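Long-range contacts in iron binding protein FbpA (PDB 1Q35), which binds ferric iron and, as a periplasmic solute-binding protein, probably serves bacterial iron uptake: residues K114-L122 with P221-K229; S141-E152 with D296-L307. All blocks are in the same frame, centred on the assembly; numbering follows the deposited sequence. Where two conformers were deposited one is given.

Contact 1: residues K114-L122 with P221-K229; sequences KLPAGFDYL and PSGEHGTHK
Two loops of the periplasmic binding-protein fold meet here: the turn from Pro116 to Phe119, a type II turn, presses Gly118 against Ser222, while Tyr121 reaches into the approach to strand 228-236. Ser222 is gripped twice. Its OG accepts the backbone N-H of Gly118 at 2.8 Å, and its own N gives a bond of 2.8 Å to Phe119 O. The OG can do this because it stands between its backbone N and carbonyl carbon (chi1 55°), turned to the tip of the turn. Gly118, with phi 100°, holds a conformation that calls for glycine.

Tyr121 lies across Pro221 at about a right angle. Pro221 CG sits over one ring face, 3.8 Å from the centroid of the Tyr121 ring, a CH-pi contact. At the rim, Tyr121 OH accepts the backbone N-H of His228 at 2.9 Å and is also hydrogen-bonded to Arg103 O, which fixes the phenol between two backbone groups. Asp120 works through both oxygens: OD1 accepts from Leu122 N in an Asx turn, and OD2 takes two waters that pass on to the backbone N atoms of Glu224 and His225, within the type I turn from Gly223 to Gly226.

Around the pair, Pro221 rests on Ile105 of strand 96-108, His228 packs on Leu146, and Asp120 and Leu122 on Tyr154, both partners belonging to helix 141-168.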
loop_
_atom_site.group_PDB
_atom_site.type_symbol
_atom_site.label_atom_id
_atom_site.label_comp_id
_atom_site.label_asym_id
_atom_site.label_seq_id
_atom_site.Cartn_x
_atom_site.Cartn_y
_atom_site.Cartn_z
ATOM N N LYS A 114 -12.471 18.565 -9.085
ATOM C CA LYS A 114 -12.469 17.143 -9.403
ATOM C C LYS A 114 -11.865 16.919 -10.783
ATOM O O LYS A 114 -12.083 17.707 -11.702
ATOM C CB LYS A 114 -13.899 16.614 -9.364
ATOM C CG LYS A 114 -14.030 15.114 -9.252
ATOM C CD LYS A 114 -15.494 14.710 -9.144
ATOM C CE LYS A 114 -16.165 14.663 -10.510
ATOM N NZ LYS A 114 -16.436 16.006 -11.100
ATOM N N LEU A 115 -11.096 15.846 -10.933
ATOM C CA LEU A 115 -10.523 15.500 -12.227
ATOM C C LEU A 115 -11.600 14.896 -13.117
ATOM O O LEU A 115 -12.484 14.202 -12.625
ATOM C CB LEU A 115 -9.382 14.501 -12.050
ATOM C CG LEU A 115 -8.229 15.056 -11.214
ATOM C CD1 LEU A 115 -7.203 13.978 -10.956
ATOM C CD2 LEU A 115 -7.591 16.266 -11.897
ATOM N N PRO A 116 -11.530 15.145 -14.422
ATOM C CA PRO A 116 -12.513 14.591 -15.360
ATOM C C PRO A 116 -12.292 13.107 -15.594
ATOM O O PRO A 116 -11.171 12.611 -15.435
ATOM C CB PRO A 116 -12.233 15.363 -16.650
ATOM C CG PRO A 116 -10.779 15.677 -16.576
ATOM C CD PRO A 116 -10.506 15.941 -15.118
ATOM N N ALA A 117 -13.348 12.400 -15.980
ATOM C CA ALA A 117 -13.209 11.025 -16.432
ATOM C C ALA A 117 -12.172 10.963 -17.548
ATOM O O ALA A 117 -12.129 11.827 -18.426
ATOM C CB ALA A 117 -14.546 10.483 -16.919
ATOM N N GLY A 118 -11.326 9.940 -17.488
ATOM C CA GLY A 118 -10.238 9.754 -18.432
ATOM C C GLY A 118 -8.882 10.211 -17.923
ATOM O O GLY A 118 -7.869 9.889 -18.532
ATOM N N PHE A 119 -8.847 10.950 -16.815
ATOM C CA PHE A 119 -7.582 11.442 -16.267
ATOM C C PHE A 119 -6.705 10.288 -15.791
ATOM O O PHE A 119 -7.168 9.387 -15.109
ATOM C CB PHE A 119 -7.833 12.428 -15.124
ATOM C CG PHE A 119 -6.658 13.319 -14.823
ATOM C CD1 PHE A 119 -6.597 14.608 -15.339
ATOM C CD2 PHE A 119 -5.603 12.873 -14.029
ATOM C CE1 PHE A 119 -5.520 15.437 -15.059
ATOM C CE2 PHE A 119 -4.524 13.708 -13.745
ATOM C CZ PHE A 119 -4.486 14.983 -14.265
ATOM N N ASP A 120 -5.427 10.356 -16.135
ATOM C CA ASP A 120 -4.474 9.271 -15.933
ATOM C C ASP A 120 -3.306 9.796 -15.102
ATOM O O ASP A 120 -2.996 10.988 -15.143
ATOM C CB ASP A 120 -3.979 8.829 -17.313
ATOM C CG ASP A 120 -3.296 7.482 -17.316
ATOM O OD1 ASP A 120 -2.288 7.290 -16.600
ATOM O OD2 ASP A 120 -3.684 6.575 -18.081
ATOM N N TYR A 121 -2.643 8.912 -14.358
ATOM C CA TYR A 121 -1.327 9.233 -13.786
ATOM C C TYR A 121 -0.437 9.953 -14.800
ATOM O O TYR A 121 0.244 10.914 -14.459
ATOM C CB TYR A 121 -0.605 7.965 -13.311
ATOM C CG TYR A 121 -1.410 7.166 -12.320
ATOM C CD1 TYR A 121 -1.419 7.492 -10.969
ATOM C CD2 TYR A 121 -2.202 6.101 -12.741
ATOM C CE1 TYR A 121 -2.179 6.768 -10.062
ATOM C CE2 TYR A 121 -2.969 5.381 -11.843
ATOM C CZ TYR A 121 -2.951 5.715 -10.510
ATOM O OH TYR A 121 -3.729 5.006 -9.630
ATOM N N LEU A 122 -0.446 9.470 -16.038
ATOM C CA LEU A 122 0.389 10.019 -17.105
ATOM C C LEU A 122 0.195 11.508 -17.322
ATOM O O LEU A 122 1.121 12.202 -17.743
ATOM C CB LEU A 122 0.108 9.302 -18.424
ATOM C CG LEU A 122 0.572 7.853 -18.519
ATOM C CD1 LEU A 122 -0.058 7.193 -19.729
ATOM C CD2 LEU A 122 2.096 7.775 -18.585
ATOM N N PRO A 221 -7.912 7.650 -10.752
ATOM C CA PRO A 221 -7.569 7.735 -12.174
ATOM C C PRO A 221 -8.361 6.750 -13.031
ATOM O O PRO A 221 -8.607 5.612 -12.631
ATOM C CB PRO A 221 -6.073 7.433 -12.178
ATOM C CG PRO A 221 -5.621 7.950 -10.862
ATOM C CD PRO A 221 -6.703 7.533 -9.913
ATOM N N SER A 222 -8.770 7.209 -14.209
ATOM C CA SER A 222 -9.690 6.466 -15.064
ATOM C C SER A 222 -9.236 6.483 -16.522
ATOM O O SER A 222 -10.055 6.482 -17.443
ATOM C CB SER A 222 -11.105 7.028 -14.916
ATOM O OG SER A 222 -11.135 8.415 -15.183
ATOM N N GLY A 223 -7.920 6.478 -16.721
ATOM C CA GLY A 223 -7.348 6.241 -18.031
ATOM C C GLY A 223 -7.436 4.775 -18.417
ATOM O O GLY A 223 -8.157 3.989 -17.809
ATOM N N GLU A 224 -6.655 4.401 -19.420
ATOM C CA GLU A 224 -6.716 3.079 -20.033
ATOM C C GLU A 224 -6.669 1.936 -19.023
ATOM O O GLU A 224 -7.407 0.954 -19.131
ATOM C CB GLU A 224 -5.547 2.947 -21.014
ATOM C CG GLU A 224 -5.488 1.624 -21.758
ATOM C CD GLU A 224 -4.341 1.535 -22.752
ATOM O OE1 GLU A 224 -4.236 0.490 -23.430
ATOM O OE2 GLU A 224 -3.544 2.493 -22.856
ATOM N N HIS A 225 -5.771 2.057 -18.050
ATOM C CA HIS A 225 -5.547 0.997 -17.070
ATOM C C HIS A 225 -6.065 1.340 -15.682
ATOM O O HIS A 225 -5.707 0.682 -14.706
ATOM C CB HIS A 225 -4.067 0.643 -17.031
ATOM C CG HIS A 225 -3.529 0.252 -18.367
ATOM N ND1 HIS A 225 -3.607 -1.035 -18.851
ATOM C CD2 HIS A 225 -2.990 0.995 -19.361
ATOM C CE1 HIS A 225 -3.067 -1.080 -20.056
ATOM N NE2 HIS A 225 -2.692 0.138 -20.394
ATOM N N GLY A 226 -6.916 2.354 -15.590
ATOM C CA GLY A 226 -7.641 2.622 -14.366
ATOM C C GLY A 226 -6.773 3.031 -13.191
ATOM O O GLY A 226 -5.727 3.657 -13.344
ATOM N N THR A 227 -7.219 2.656 -12.003
ATOM C CA THR A 227 -6.572 3.023 -10.757
ATOM C C THR A 227 -5.683 1.885 -10.271
ATOM O O THR A 227 -6.102 0.730 -10.225
ATOM C CB THR A 227 -7.644 3.344 -9.706
ATOM O OG1 THR A 227 -8.290 4.586 -10.027
ATOM C CG2 THR A 227 -7.040 3.559 -8.328
ATOM N N HIS A 228 -4.454 2.229 -9.912
ATOM C CA HIS A 228 -3.504 1.298 -9.325
ATOM C C HIS A 228 -3.960 0.839 -7.950
ATOM O O HIS A 228 -4.263 1.651 -7.077
ATOM C CB HIS A 228 -2.134 1.976 -9.222
ATOM C CG HIS A 228 -1.090 1.184 -8.496
ATOM N ND1 HIS A 228 -0.423 0.116 -9.061
ATOM C CD2 HIS A 228 -0.576 1.330 -7.251
ATOM C CE1 HIS A 228 0.452 -0.363 -8.192
ATOM N NE2 HIS A 228 0.383 0.358 -7.087
ATOM N N LYS A 229 -4.016 -0.479 -7.786
ATOM C CA LYS A 229 -4.284 -1.130 -6.513
ATOM C C LYS A 229 -3.060 -1.877 -6.017
ATOM O O LYS A 229 -2.304 -2.462 -6.791
ATOM C CB LYS A 229 -5.422 -2.140 -6.662
ATOM C CG LYS A 229 -6.728 -1.570 -7.144
ATOM C CD LYS A 229 -7.336 -0.610 -6.164
ATOM C CE LYS A 229 -7.726 -1.251 -4.843
ATOM N NZ LYS A 229 -8.660 -2.387 -5.022
HETATM O O HOH W 1 -4.153 4.219 -17.034
HETATM O O HOH W 2 -4.665 6.338 -20.468
#

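Contact 2: residues S141-E152 with D296-L307; sequences SYNVSLFAAMIE and DIAKNYEAALKL. With EDO (1,2-ethanediol), chain B.
Val144 sets its CG1 branch over one face of the Tyr301 ring: Val144 CG1 stands 3.5 Å from the centroid of that ring, 16° off the normal, a CH-pi contact. With CG anti to the backbone N (chi1 -168°), the Tyr301 ring swings back along helix 141-152, bringing its OH to 3.3 Å from Ser141 CB, while Ser145 OG lies in the ring plane at the edge. Ser145 OG is itself hydrogen-bonded to Asp59 OD1 and Ser61 OG, beyond the crossing.

Next along, Ala304 is a knob in a hole made by Val144, Phe147, Ala148 and Ile151. With alanine at 148 and at 304, the axes of the short segments 141-152 and 301-307 come to 8.0 Å at an angle of 108°. Ile151 CD1 reaches 3.4 Å from Ala304 N and also touches Ala303 and Leu307. Toward Ile297, Ala148 CB meets Ile297 O, and Ile297 CG2 lies against Ser145 O; Ile297 itself leans on Ile60 of helix 60-68.

At the far end the polar residues take over. Glu152, its chain bent at chi2, turns its carboxylate to two donors. Lys299 NZ meets Glu152 OE2 on the syn side at 2.9 Å in a salt bridge, and Asn300 ND2 reaches Glu152 OE1 at 2.9 Å from above the carboxylate plane. Lys299 NZ also bridges to Asp296 OD1 at 2.8 Å, and a water joins Glu152 OE1 to Asn300 OD1. One lysine thus sits between two carboxylates whose oxygens, Glu152 OE2 and Asp296 OD1, are 4.1 Å apart, and its charge probably offsets their mutual repulsion and favours keeping both ionised.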
loop_
_atom_site.group_PDB
_atom_site.type_symbol
_atom_site.label_atom_id
_atom_site.label_comp_id
_atom_site.label_asym_id
_atom_site.label_seq_id
_atom_site.Cartn_x
_atom_site.Cartn_y
_atom_site.Cartn_z
ATOM N N SER A 141 8.312 2.611 -1.771
ATOM C CA SER A 141 7.795 1.435 -2.475
ATOM C C SER A 141 6.366 1.576 -2.969
ATOM O O SER A 141 6.001 0.944 -3.944
ATOM C CB SER A 141 7.941 0.171 -1.629
ATOM O OG SER A 141 7.118 0.216 -0.490
ATOM N N TYR A 142 5.537 2.394 -2.326
ATOM C CA TYR A 142 4.218 2.667 -2.897
ATOM C C TYR A 142 4.348 3.302 -4.283
ATOM O O TYR A 142 3.589 2.977 -5.193
ATOM C CB TYR A 142 3.388 3.594 -2.012
ATOM C CG TYR A 142 3.027 3.091 -0.635
ATOM C CD1 TYR A 142 2.734 1.749 -0.390
ATOM C CD2 TYR A 142 2.937 3.982 0.430
ATOM C CE1 TYR A 142 2.382 1.318 0.877
ATOM C CE2 TYR A 142 2.572 3.557 1.699
ATOM C CZ TYR A 142 2.300 2.219 1.912
ATOM O OH TYR A 142 1.930 1.747 3.145
ATOM N N ASN A 143 5.286 4.230 -4.437
ATOM C CA ASN A 143 5.556 4.832 -5.735
ATOM C C ASN A 143 6.212 3.853 -6.701
ATOM O O ASN A 143 5.799 3.743 -7.843
ATOM C CB ASN A 143 6.437 6.077 -5.593
ATOM C CG ASN A 143 5.692 7.269 -5.028
ATOM O OD1 ASN A 143 4.461 7.369 -5.129
ATOM N ND2 ASN A 143 6.442 8.189 -4.429
ATOM N N VAL A 144 7.237 3.139 -6.254
ATOM C CA VAL A 144 7.958 2.245 -7.148
ATOM C C VAL A 144 7.012 1.164 -7.687
ATOM O O VAL A 144 7.083 0.828 -8.855
ATOM C CB VAL A 144 9.226 1.643 -6.488
ATOM C CG1 VAL A 144 9.950 0.717 -7.456
ATOM C CG2 VAL A 144 10.174 2.755 -6.030
ATOM N N SER A 145 6.116 0.635 -6.856
ATOM C CA SER A 145 5.176 -0.379 -7.342
ATOM C C SER A 145 4.169 0.196 -8.343
ATOM O O SER A 145 3.782 -0.484 -9.284
ATOM C CB SER A 145 4.488 -1.096 -6.183
ATOM O OG SER A 145 5.415 -1.966 -5.555
ATOM N N LEU A 146 3.755 1.449 -8.165
ATOM C CA LEU A 146 2.970 2.130 -9.188
ATOM C C LEU A 146 3.744 2.203 -10.508
ATOM O O LEU A 146 3.218 1.872 -11.566
ATOM C CB LEU A 146 2.584 3.535 -8.717
ATOM C CG LEU A 146 1.970 4.471 -9.761
ATOM C CD1 LEU A 146 0.647 3.946 -10.302
ATOM C CD2 LEU A 146 1.788 5.856 -9.163
ATOM N N PHE A 147 4.997 2.644 -10.451
ATOM C CA PHE A 147 5.818 2.751 -11.652
ATOM C C PHE A 147 6.063 1.375 -12.286
ATOM O O PHE A 147 6.172 1.263 -13.506
ATOM C CB PHE A 147 7.156 3.452 -11.355
ATOM C CG PHE A 147 7.030 4.774 -10.624
ATOM C CD1 PHE A 147 8.035 5.179 -9.767
ATOM C CD2 PHE A 147 5.933 5.611 -10.790
ATOM C CE1 PHE A 147 7.956 6.380 -9.078
ATOM C CE2 PHE A 147 5.848 6.819 -10.104
ATOM C CZ PHE A 147 6.868 7.207 -9.257
ATOM N N ALA A 148 6.135 0.343 -11.454
ATOM C CA ALA A 148 6.304 -1.028 -11.919
ATOM C C ALA A 148 5.108 -1.482 -12.750
ATOM O O ALA A 148 5.278 -2.105 -13.793
ATOM C CB ALA A 148 6.513 -1.953 -10.742
ATOM N N ALA A 149 3.898 -1.153 -12.299
ATOM C CA ALA A 149 2.703 -1.435 -13.087
ATOM C C ALA A 149 2.770 -0.694 -14.424
ATOM O O ALA A 149 2.428 -1.244 -15.470
ATOM C CB ALA A 149 1.447 -1.043 -12.329
ATOM N N MET A 150 3.229 0.554 -14.392
ATOM C CA MET A 150 3.349 1.343 -15.609
ATOM C C MET A 150 4.335 0.694 -16.589
ATOM O O MET A 150 4.092 0.701 -17.788
ATOM C CB MET A 150 3.724 2.786 -15.277
ATOM C CG MET A 150 2.625 3.492 -14.484
ATOM S SD MET A 150 2.976 5.181 -14.013
ATOM C CE MET A 150 2.601 6.021 -15.559
ATOM N N ILE A 151 5.417 0.099 -16.099
ATOM C CA ILE A 151 6.333 -0.620 -16.981
ATOM C C ILE A 151 5.635 -1.803 -17.666
ATOM O O ILE A 151 5.827 -2.040 -18.856
ATOM C CB ILE A 151 7.595 -1.088 -16.228
ATOM C CG1 ILE A 151 8.471 0.112 -15.855
ATOM C CG2 ILE A 151 8.388 -2.099 -17.072
ATOM C CD1 ILE A 151 9.612 -0.235 -14.930
ATOM N N GLU A 152 4.818 -2.541 -16.930
ATOM C CA GLU A 152 4.061 -3.639 -17.537
ATOM C C GLU A 152 3.205 -3.130 -18.699
ATOM O O GLU A 152 3.119 -3.769 -19.751
ATOM C CB GLU A 152 3.178 -4.329 -16.491
ATOM C CG GLU A 152 2.513 -5.614 -16.968
ATOM C CD GLU A 152 3.433 -6.821 -16.997
ATOM O OE1 GLU A 152 4.667 -6.672 -16.860
ATOM O OE2 GLU A 152 2.914 -7.949 -17.166
ATOM N N ASP A 296 2.503 -9.462 -11.409
ATOM C CA ASP A 296 3.022 -8.731 -12.557
ATOM C C ASP A 296 3.375 -7.276 -12.237
ATOM O O ASP A 296 4.080 -6.643 -13.012
ATOM C CB ASP A 296 2.059 -8.829 -13.732
ATOM C CG ASP A 296 1.975 -10.231 -14.287
ATOM O OD1 ASP A 296 3.022 -10.910 -14.352
ATOM O OD2 ASP A 296 0.893 -10.718 -14.663
ATOM N N ILE A 297 2.893 -6.749 -11.112
ATOM C CA ILE A 297 3.424 -5.499 -10.567
ATOM C C ILE A 297 4.828 -5.774 -10.024
ATOM O O ILE A 297 5.804 -5.144 -10.439
ATOM C CB ILE A 297 2.515 -4.938 -9.441
ATOM C CG1 ILE A 297 1.115 -4.622 -9.976
ATOM C CG2 ILE A 297 3.153 -3.697 -8.804
ATOM C CD1 ILE A 297 0.101 -4.343 -8.878
ATOM N N ALA A 298 4.923 -6.727 -9.097
ATOM C CA ALA A 298 6.174 -6.998 -8.399
ATOM C C ALA A 298 7.312 -7.366 -9.343
ATOM O O ALA A 298 8.460 -7.024 -9.100
ATOM C CB ALA A 298 5.974 -8.099 -7.365
ATOM N N LYS A 299 6.973 -8.066 -10.420
ATOM C CA LYS A 299 7.927 -8.495 -11.444
ATOM C C LYS A 299 8.746 -7.335 -11.997
ATOM O O LYS A 299 9.893 -7.508 -12.403
ATOM C CB LYS A 299 7.123 -9.153 -12.582
ATOM C CG LYS A 299 7.850 -9.572 -13.844
ATOM C CD LYS A 299 6.855 -10.250 -14.801
ATOM C CE LYS A 299 5.876 -9.268 -15.482
ATOM N NZ LYS A 299 4.825 -9.978 -16.291
ATOM N N ASN A 300 8.145 -6.150 -12.011
ATOM C CA ASN A 300 8.755 -4.963 -12.599
ATOM C C ASN A 300 9.361 -3.998 -11.583
ATOM O O ASN A 300 9.832 -2.925 -11.964
ATOM C CB ASN A 300 7.716 -4.218 -13.442
ATOM C CG ASN A 300 7.273 -5.017 -14.633
ATOM O OD1 ASN A 300 8.060 -5.308 -15.525
ATOM N ND2 ASN A 300 6.009 -5.404 -14.645
ATOM N N TYR A 301 9.363 -4.366 -10.305
ATOM C CA TYR A 301 9.861 -3.474 -9.258
ATOM C C TYR A 301 11.325 -3.068 -9.461
ATOM O O TYR A 301 11.666 -1.895 -9.365
ATOM C CB TYR A 301 9.684 -4.113 -7.879
ATOM C CG TYR A 301 9.911 -3.143 -6.737
ATOM C CD1 TYR A 301 8.847 -2.422 -6.195
ATOM C CD2 TYR A 301 11.180 -2.938 -6.207
ATOM C CE1 TYR A 301 9.032 -1.536 -5.149
ATOM C CE2 TYR A 301 11.381 -2.031 -5.159
ATOM C CZ TYR A 301 10.299 -1.340 -4.642
ATOM O OH TYR A 301 10.486 -0.443 -3.610
ATOM N N GLU A 302 12.186 -4.039 -9.742
ATOM C CA GLU A 302 13.610 -3.784 -9.930
ATOM C C GLU A 302 13.851 -2.800 -11.072
ATOM O O GLU A 302 14.633 -1.858 -10.940
ATOM C CB GLU A 302 14.339 -5.109 -10.189
ATOM C CG GLU A 302 15.822 -5.009 -10.495
ATOM C CD GLU A 302 16.467 -6.376 -10.628
ATOM O OE1 GLU A 302 17.383 -6.686 -9.833
ATOM O OE2 GLU A 302 16.053 -7.144 -11.524
ATOM N N ALA A 303 13.169 -3.015 -12.189
ATOM C CA ALA A 303 13.296 -2.134 -13.341
ATOM C C ALA A 303 12.806 -0.721 -13.016
ATOM O O ALA A 303 13.405 0.263 -13.443
ATOM C CB ALA A 303 12.534 -2.698 -14.527
ATOM N N ALA A 304 11.725 -0.617 -12.250
ATOM C CA ALA A 304 11.166 0.677 -11.865
ATOM C C ALA A 304 12.128 1.433 -10.952
ATOM O O ALA A 304 12.327 2.630 -11.118
ATOM C CB ALA A 304 9.821 0.494 -11.181
ATOM N N LEU A 305 12.718 0.736 -9.993
ATOM C CA LEU A 305 13.664 1.375 -9.084
ATOM C C LEU A 305 14.870 1.902 -9.856
ATOM O O LEU A 305 15.380 2.981 -9.563
ATOM C CB LEU A 305 14.098 0.400 -7.989
ATOM C CG LEU A 305 14.941 0.998 -6.862
ATOM C CD1 LEU A 305 14.153 2.044 -6.088
ATOM C CD2 LEU A 305 15.429 -0.096 -5.936
ATOM N N LYS A 306 15.303 1.151 -10.864
ATOM C CA LYS A 306 16.401 1.569 -11.726
ATOM C C LYS A 306 16.061 2.867 -12.453
ATOM O O LYS A 306 16.897 3.765 -12.550
ATOM C CB LYS A 306 16.720 0.454 -12.722
ATOM C CG LYS A 306 17.932 0.676 -13.596
ATOM C CD LYS A 306 18.216 -0.579 -14.422
ATOM C CE LYS A 306 19.449 -0.435 -15.293
ATOM N NZ LYS A 306 20.717 -0.425 -14.511
ATOM N N LEU A 307 14.834 2.988 -12.957
ATOM C CA LEU A 307 14.430 4.215 -13.637
ATOM C C LEU A 307 14.415 5.405 -12.690
ATOM O O LEU A 307 14.839 6.497 -13.062
ATOM C CB LEU A 307 13.049 4.082 -14.271
ATOM C CG LEU A 307 12.933 3.056 -15.394
ATOM C CD1 LEU A 307 11.537 3.084 -15.983
ATOM C CD2 LEU A 307 13.969 3.278 -16.484
HETATM C C1 EDO B . 11.126 -7.420 -5.682
HETATM O O1 EDO B . 12.167 -8.233 -5.160
HETATM C C2 EDO B . 10.045 -8.319 -6.264
HETATM O O2 EDO B . 10.565 -9.029 -7.380
HETATM O O HOH W 3 7.155 -6.336 -17.902
#

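Helix 141-168 links the two: its first turns are half of contact 2, and contact 1 packs against it. His228 CE1 comes to 3.5 Å from Ser145 O, and Leu122 touches Met150. Both contacts are partly buried, but contact 1, farther from the chain centre, has more exposed residues and joins loops by backbone N-H groups given to a carbonyl and two hydroxyl oxygens, and by waters, whereas contact 2 joins helices by apolar packing with a charged rim. Segment 141-152 carries Tyr142, an iron ligand in the metal-bound protein, though no iron is bound here and its side chain points away from 296-307. The side chain of His228 is about 7 Å from that of Tyr142.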